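Local coordinates for 75aa long hypothetical regulatory protein AsnC (Pyrococcus horikoshii, PDB 2CVI), which is of unknown function but, as a stand-alone Lrp/AsnC-type ligand-binding domain that pairs with itself, probably senses a small molecule such as an amino acid, at residues A4-V9 against Q67-M72; M8-G13 against E37-V42. All coordinates share one frame; numbering follows the deposited sequence.

In the fold
Both interactions are built on strand 2-10, one of the two inner strands of a four-stranded antiparallel sheet with strand order 2-3-1-4, and their centres lie 8 Å apart. Along the chain 4-9 and 8-13 come first, overlapping at Met8 and Val9, then 37-42, then 67-72. Interaction 1 joins strand 2-10 to the last strand, 66-77; interaction 2 joins its end to the turn and first residues of strand 40-46, on its other edge. Helices 15-23 and 49-59 pack on the sheet face that carries Ile6 and Met8, while Phe5, on the reverse face, meets the second subunit. This is the ferredoxin-like βαββαβ arrangement of Lrp/AsnC ligand-binding domains, and both contacts reach into the dimer interface.

Interaction 1: residues A4-V9 against Q67-M72; sequences AFILMV and QMTSTM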
loop_
_atom_site.group_PDB
_atom_site.type_symbol
_atom_site.label_atom_id
_atom_site.label_comp_id
_atom_site.label_asym_id
_atom_site.label_seq_id
_atom_site.Cartn_x
_atom_site.Cartn_y
_atom_site.Cartn_z
ATOM N N ALA A 4 7.187 -6.757 1.905
ATOM C CA ALA A 4 6.269 -6.747 0.766
ATOM C C ALA A 4 4.887 -6.266 1.159
ATOM O O ALA A 4 4.517 -6.304 2.320
ATOM C CB ALA A 4 6.165 -8.184 0.162
ATOM N N PHE A 5 4.143 -5.768 0.180
ATOM C CA PHE A 5 2.762 -5.377 0.403
ATOM C C PHE A 5 1.916 -6.335 -0.415
ATOM O O PHE A 5 2.174 -6.529 -1.610
ATOM C CB PHE A 5 2.506 -3.956 -0.092
ATOM C CG PHE A 5 3.001 -2.913 0.841
ATOM C CD1 PHE A 5 2.164 -2.405 1.837
ATOM C CD2 PHE A 5 4.320 -2.488 0.772
ATOM C CE1 PHE A 5 2.626 -1.507 2.761
ATOM C CE2 PHE A 5 4.830 -1.574 1.686
ATOM C CZ PHE A 5 3.980 -1.074 2.702
ATOM N N ILE A 6 0.945 -6.963 0.234
ATOM C CA ILE A 6 0.058 -7.888 -0.474
ATOM C C ILE A 6 -1.297 -7.178 -0.628
ATOM O O ILE A 6 -1.907 -6.810 0.394
ATOM C CB ILE A 6 -0.146 -9.198 0.312
ATOM C CG1 ILE A 6 1.183 -9.905 0.620
ATOM C CG2 ILE A 6 -1.019 -10.154 -0.574
ATOM C CD1 ILE A 6 1.013 -11.106 1.560
ATOM N N LEU A 7 -1.745 -6.961 -1.861
ATOM C CA LEU A 7 -3.022 -6.295 -2.143
ATOM C C LEU A 7 -4.032 -7.405 -2.342
ATOM O O LEU A 7 -3.782 -8.326 -3.119
ATOM C CB LEU A 7 -2.910 -5.410 -3.401
ATOM C CG LEU A 7 -2.075 -4.111 -3.427
ATOM C CD1 LEU A 7 -2.734 -3.044 -2.599
ATOM C CD2 LEU A 7 -0.631 -4.360 -3.027
ATOM N N MET A 8 -5.168 -7.321 -1.656
ATOM C CA MET A 8 -6.152 -8.390 -1.676
ATOM C C MET A 8 -7.553 -8.012 -2.076
ATOM O O MET A 8 -8.033 -6.922 -1.745
ATOM C CB MET A 8 -6.245 -9.027 -0.289
ATOM C CG MET A 8 -4.867 -9.391 0.344
ATOM S SD MET A 8 -5.161 -10.201 1.929
ATOM C CE MET A 8 -3.424 -10.648 2.391
ATOM N N VAL A 9 -8.206 -8.944 -2.787
ATOM C CA VAL A 9 -9.624 -8.835 -3.169
ATOM C C VAL A 9 -10.285 -9.820 -2.222
ATOM O O VAL A 9 -9.852 -10.960 -2.065
ATOM C CB VAL A 9 -9.874 -9.264 -4.622
ATOM C CG1 VAL A 9 -11.395 -9.309 -4.892
ATOM C CG2 VAL A 9 -9.178 -8.346 -5.564
ATOM N N GLN A 67 -10.006 -13.811 -2.204
ATOM C CA GLN A 67 -10.179 -14.307 -3.584
ATOM C C GLN A 67 -9.046 -14.056 -4.555
ATOM O O GLN A 67 -8.865 -14.822 -5.530
ATOM C CB GLN A 67 -11.504 -13.728 -4.162
ATOM C CG GLN A 67 -12.706 -14.029 -3.323
ATOM C CD GLN A 67 -13.951 -13.314 -3.806
ATOM O OE1 GLN A 67 -13.867 -12.293 -4.486
ATOM N NE2 GLN A 67 -15.110 -13.836 -3.441
ATOM N N MET A 68 -8.269 -12.992 -4.322
ATOM C CA MET A 68 -7.189 -12.664 -5.224
ATOM C C MET A 68 -6.150 -11.848 -4.479
ATOM O O MET A 68 -6.492 -11.063 -3.602
ATOM C CB MET A 68 -7.716 -11.852 -6.429
ATOM C CG MET A 68 -6.705 -11.608 -7.554
ATOM S SD MET A 68 -5.728 -10.096 -7.353
ATOM C CE MET A 68 -6.684 -8.896 -8.376
ATOM N N THR A 69 -4.887 -12.132 -4.750
ATOM C CA THR A 69 -3.818 -11.312 -4.196
ATOM C C THR A 69 -2.826 -10.959 -5.289
ATOM O O THR A 69 -2.635 -11.728 -6.262
ATOM C CB THR A 69 -3.020 -11.991 -3.045
ATOM O OG1 THR A 69 -2.235 -13.096 -3.550
ATOM C CG2 THR A 69 -3.954 -12.485 -1.926
ATOM N N SER A 70 -2.234 -9.773 -5.138
ATOM C CA SER A 70 -1.157 -9.278 -6.014
ATOM C C SER A 70 -0.120 -8.733 -5.030
ATOM O O SER A 70 -0.425 -7.818 -4.255
ATOM C CB SER A 70 -1.615 -8.167 -6.959
ATOM O OG SER A 70 -0.556 -7.779 -7.830
ATOM N N THR A 71 1.098 -9.252 -5.077
ATOM C CA THR A 71 2.126 -8.846 -4.108
ATOM C C THR A 71 3.220 -7.973 -4.721
ATOM O O THR A 71 3.707 -8.256 -5.827
ATOM C CB THR A 71 2.721 -10.088 -3.485
ATOM O OG1 THR A 71 1.679 -10.838 -2.842
ATOM C CG2 THR A 71 3.792 -9.743 -2.423
ATOM N N MET A 72 3.574 -6.898 -4.017
ATOM C CA MET A 72 4.612 -5.946 -4.482
ATOM C C MET A 72 5.823 -6.121 -3.547
ATOM O O MET A 72 5.695 -5.814 -2.365
ATOM C CB MET A 72 4.100 -4.505 -4.337
ATOM C CG MET A 72 2.723 -4.193 -4.936
ATOM S SD MET A 72 2.726 -4.231 -6.724
ATOM C CE MET A 72 0.955 -4.648 -6.986
#
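Phe5 and Met72 begin a run of antiparallel backbone bonds that continues through Leu7 with Ser70 to Val9 with Met68. At each of the first two pairs both residues give an N-H and accept one: Met72 N reaches Phe5 O at 2.8 Å in an almost straight bond (174°), and Leu7 N and Ser70 O are 2.9 Å apart. The third pair is uneven. Val9 N bonds Met68 O at 2.8 Å, but Val9 O takes Gln67 N at 2.9 Å and only weakly Met68 N, at 3.4 Å; two residues thus face one, a classic beta bulge. The backbones of Ala4, Ile6 and Met8 bond the other way, to Val44, Val42 and Asp39 with Leu40, which grips strand 2-10 from both sides.

Ile6 and Met8 lie beside Thr71 and Thr69 on the face covered by helix 49-59, where Ile6 meets Phe55 and both threonines meet Ile56. Beta-branched Ile6, Thr69 and Thr71 suit the extended backbone. Ile6 CG2 lies 3.7 Å from Thr69 CB, and Thr71 OG1 rests 3.6 Å from both CG1 and CG2 of Ile6. Replacing Ile6 with alanine would probably open a gap beside the two threonines and leave Phe55 with less to pack on.

On the reverse face Leu7 CD2 touches Met72 CG, the side chains crossing at about a right angle, and Met68 folds back (chi2 -89°) to set CE against Val9 CG2. The Phe5 ring instead meets Tyr32 of the second subunit edge-to-face. Backbone bonds thus join the strands, while apolar groups and threonines meet helix 49-59 and, opposite, Phe5 and Met72 reach the second subunit.

Interaction 2: residues M8-G13 against E37-V42; sequences MVTAAG and EYDLIV
Met8 and Leu40 form an antiparallel hydrogen-bonded pair, Met8 N to Leu40 O at 2.8 Å, while Met8 O is gripped by two donors, Asp39 N at 2.8 Å and Leu40 N at 3.2 Å. Asp39 and Leu40 thus face a single residue, a classic beta bulge at the start of strand 40-46.

Asp39 also uses its side chain: OD2 takes Thr10 N at 2.9 Å, on its anti side and 20° out of the carboxylate plane. A short acidic residue suits this place, because it supplies an acceptor just where the strand pairing gives out. The bulge and this carboxylate together close the end of the central strand pair in the ferredoxin-like sheet.

Met8 runs beside Leu40, SD 4.0 Å from Leu40 CD2. Its unbranched chain, stretched out at chi2 -177° and chi3 175°, sets CE against both methyls of Val42, 3.6 Å from Val42 CG2; Leu40 packs further onto Val18 and Leu22 of helix 15-23. On the other face, Val9 CG2 meets Tyr38 CD1 at 4.0 Å, the side chains crossing at about a right angle, and Met8 O lies at the edge of the Tyr38 ring, in its plane. Glu37 OE1 is hydrogen-bonded to Ser70 OG of the second subunit.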
loop_
_atom_site.group_PDB
_atom_site.type_symbol
_atom_site.label_atom_id
_atom_site.label_comp_id
_atom_site.label_asym_id
_atom_site.label_seq_id
_atom_site.Cartn_x
_atom_site.Cartn_y
_atom_site.Cartn_z
ATOM N N MET A 8 -5.168 -7.321 -1.656
ATOM C CA MET A 8 -6.152 -8.390 -1.676
ATOM C C MET A 8 -7.553 -8.012 -2.076
ATOM O O MET A 8 -8.033 -6.922 -1.745
ATOM C CB MET A 8 -6.245 -9.027 -0.289
ATOM C CG MET A 8 -4.867 -9.391 0.344
ATOM S SD MET A 8 -5.161 -10.201 1.929
ATOM C CE MET A 8 -3.424 -10.648 2.391
ATOM N N VAL A 9 -8.206 -8.944 -2.787
ATOM C CA VAL A 9 -9.624 -8.835 -3.169
ATOM C C VAL A 9 -10.285 -9.820 -2.222
ATOM O O VAL A 9 -9.852 -10.960 -2.065
ATOM C CB VAL A 9 -9.874 -9.264 -4.622
ATOM C CG1 VAL A 9 -11.395 -9.309 -4.892
ATOM C CG2 VAL A 9 -9.178 -8.346 -5.564
ATOM N N THR A 10 -11.313 -9.399 -1.507
ATOM C CA THR A 10 -11.969 -10.310 -0.599
ATOM C C THR A 10 -13.463 -10.329 -0.860
ATOM O O THR A 10 -13.996 -9.408 -1.477
ATOM C CB THR A 10 -11.786 -9.903 0.881
ATOM O OG1 THR A 10 -12.480 -8.675 1.123
ATOM C CG2 THR A 10 -10.333 -9.684 1.237
ATOM N N ALA A 11 -14.107 -11.385 -0.400
ATOM C CA ALA A 11 -15.565 -11.482 -0.483
ATOM C C ALA A 11 -16.085 -10.332 0.400
ATOM O O ALA A 11 -15.489 -9.995 1.418
ATOM C CB ALA A 11 -16.009 -12.809 0.093
ATOM N N ALA A 12 -17.214 -9.743 0.023
ATOM C CA ALA A 12 -17.727 -8.608 0.812
ATOM C C ALA A 12 -18.177 -8.996 2.235
ATOM O O ALA A 12 -18.744 -10.059 2.433
ATOM C CB ALA A 12 -18.877 -7.915 0.019
ATOM N N GLY A 13 -17.872 -8.120 3.202
ATOM C CA GLY A 13 -18.222 -8.345 4.594
ATOM C C GLY A 13 -17.214 -9.144 5.422
ATOM O O GLY A 13 -17.363 -9.285 6.643
ATOM N N GLU A 37 -9.279 -0.410 -6.046
ATOM C CA GLU A 37 -9.116 -1.638 -6.835
ATOM C C GLU A 37 -9.030 -2.882 -5.931
ATOM O O GLU A 37 -9.447 -3.994 -6.290
ATOM C CB GLU A 37 -7.852 -1.497 -7.682
ATOM C CG GLU A 37 -7.515 -2.701 -8.513
ATOM C CD GLU A 37 -6.352 -2.446 -9.434
ATOM O OE1 GLU A 37 -5.915 -1.280 -9.552
ATOM O OE2 GLU A 37 -5.865 -3.419 -10.055
ATOM N N TYR A 38 -8.444 -2.711 -4.748
ATOM C CA TYR A 38 -8.329 -3.792 -3.788
ATOM C C TYR A 38 -9.092 -3.445 -2.516
ATOM O O TYR A 38 -9.408 -2.266 -2.265
ATOM C CB TYR A 38 -6.855 -4.033 -3.474
ATOM C CG TYR A 38 -6.076 -4.538 -4.677
ATOM C CD1 TYR A 38 -6.083 -5.894 -5.013
ATOM C CD2 TYR A 38 -5.373 -3.656 -5.483
ATOM C CE1 TYR A 38 -5.399 -6.367 -6.149
ATOM C CE2 TYR A 38 -4.679 -4.114 -6.624
ATOM C CZ TYR A 38 -4.703 -5.458 -6.934
ATOM O OH TYR A 38 -4.003 -5.900 -8.029
ATOM N N ASP A 39 -9.400 -4.472 -1.732
ATOM C CA ASP A 39 -10.140 -4.352 -0.481
ATOM C C ASP A 39 -9.318 -4.300 0.772
ATOM O O ASP A 39 -9.773 -3.788 1.808
ATOM C CB ASP A 39 -11.108 -5.539 -0.352
ATOM C CG ASP A 39 -12.062 -5.623 -1.520
ATOM O OD1 ASP A 39 -12.822 -4.643 -1.725
ATOM O OD2 ASP A 39 -12.070 -6.657 -2.213
ATOM N N LEU A 40 -8.140 -4.919 0.704
ATOM C CA LEU A 40 -7.274 -4.977 1.871
ATOM C C LEU A 40 -5.831 -4.870 1.433
ATOM O O LEU A 40 -5.460 -5.384 0.387
ATOM C CB LEU A 40 -7.490 -6.320 2.622
ATOM C CG LEU A 40 -6.842 -6.648 3.977
ATOM C CD1 LEU A 40 -7.197 -5.573 5.003
ATOM C CD2 LEU A 40 -7.328 -8.030 4.451
ATOM N N ILE A 41 -5.022 -4.155 2.213
ATOM C CA ILE A 41 -3.590 -4.049 1.934
ATOM C C ILE A 41 -2.876 -4.491 3.204
ATOM O O ILE A 41 -3.168 -4.014 4.292
ATOM C CB ILE A 41 -3.139 -2.641 1.647
ATOM C CG1 ILE A 41 -3.754 -2.154 0.357
ATOM C CG2 ILE A 41 -1.558 -2.626 1.513
ATOM C CD1 ILE A 41 -3.334 -0.760 0.012
ATOM N N VAL A 42 -1.925 -5.398 3.053
ATOM C CA VAL A 42 -1.200 -5.914 4.201
ATOM C C VAL A 42 0.303 -5.790 3.962
ATOM O O VAL A 42 0.790 -6.016 2.844
ATOM C CB VAL A 42 -1.602 -7.382 4.449
ATOM C CG1 VAL A 42 -3.148 -7.495 4.358
ATOM C CG2 VAL A 42 -0.932 -8.318 3.473
#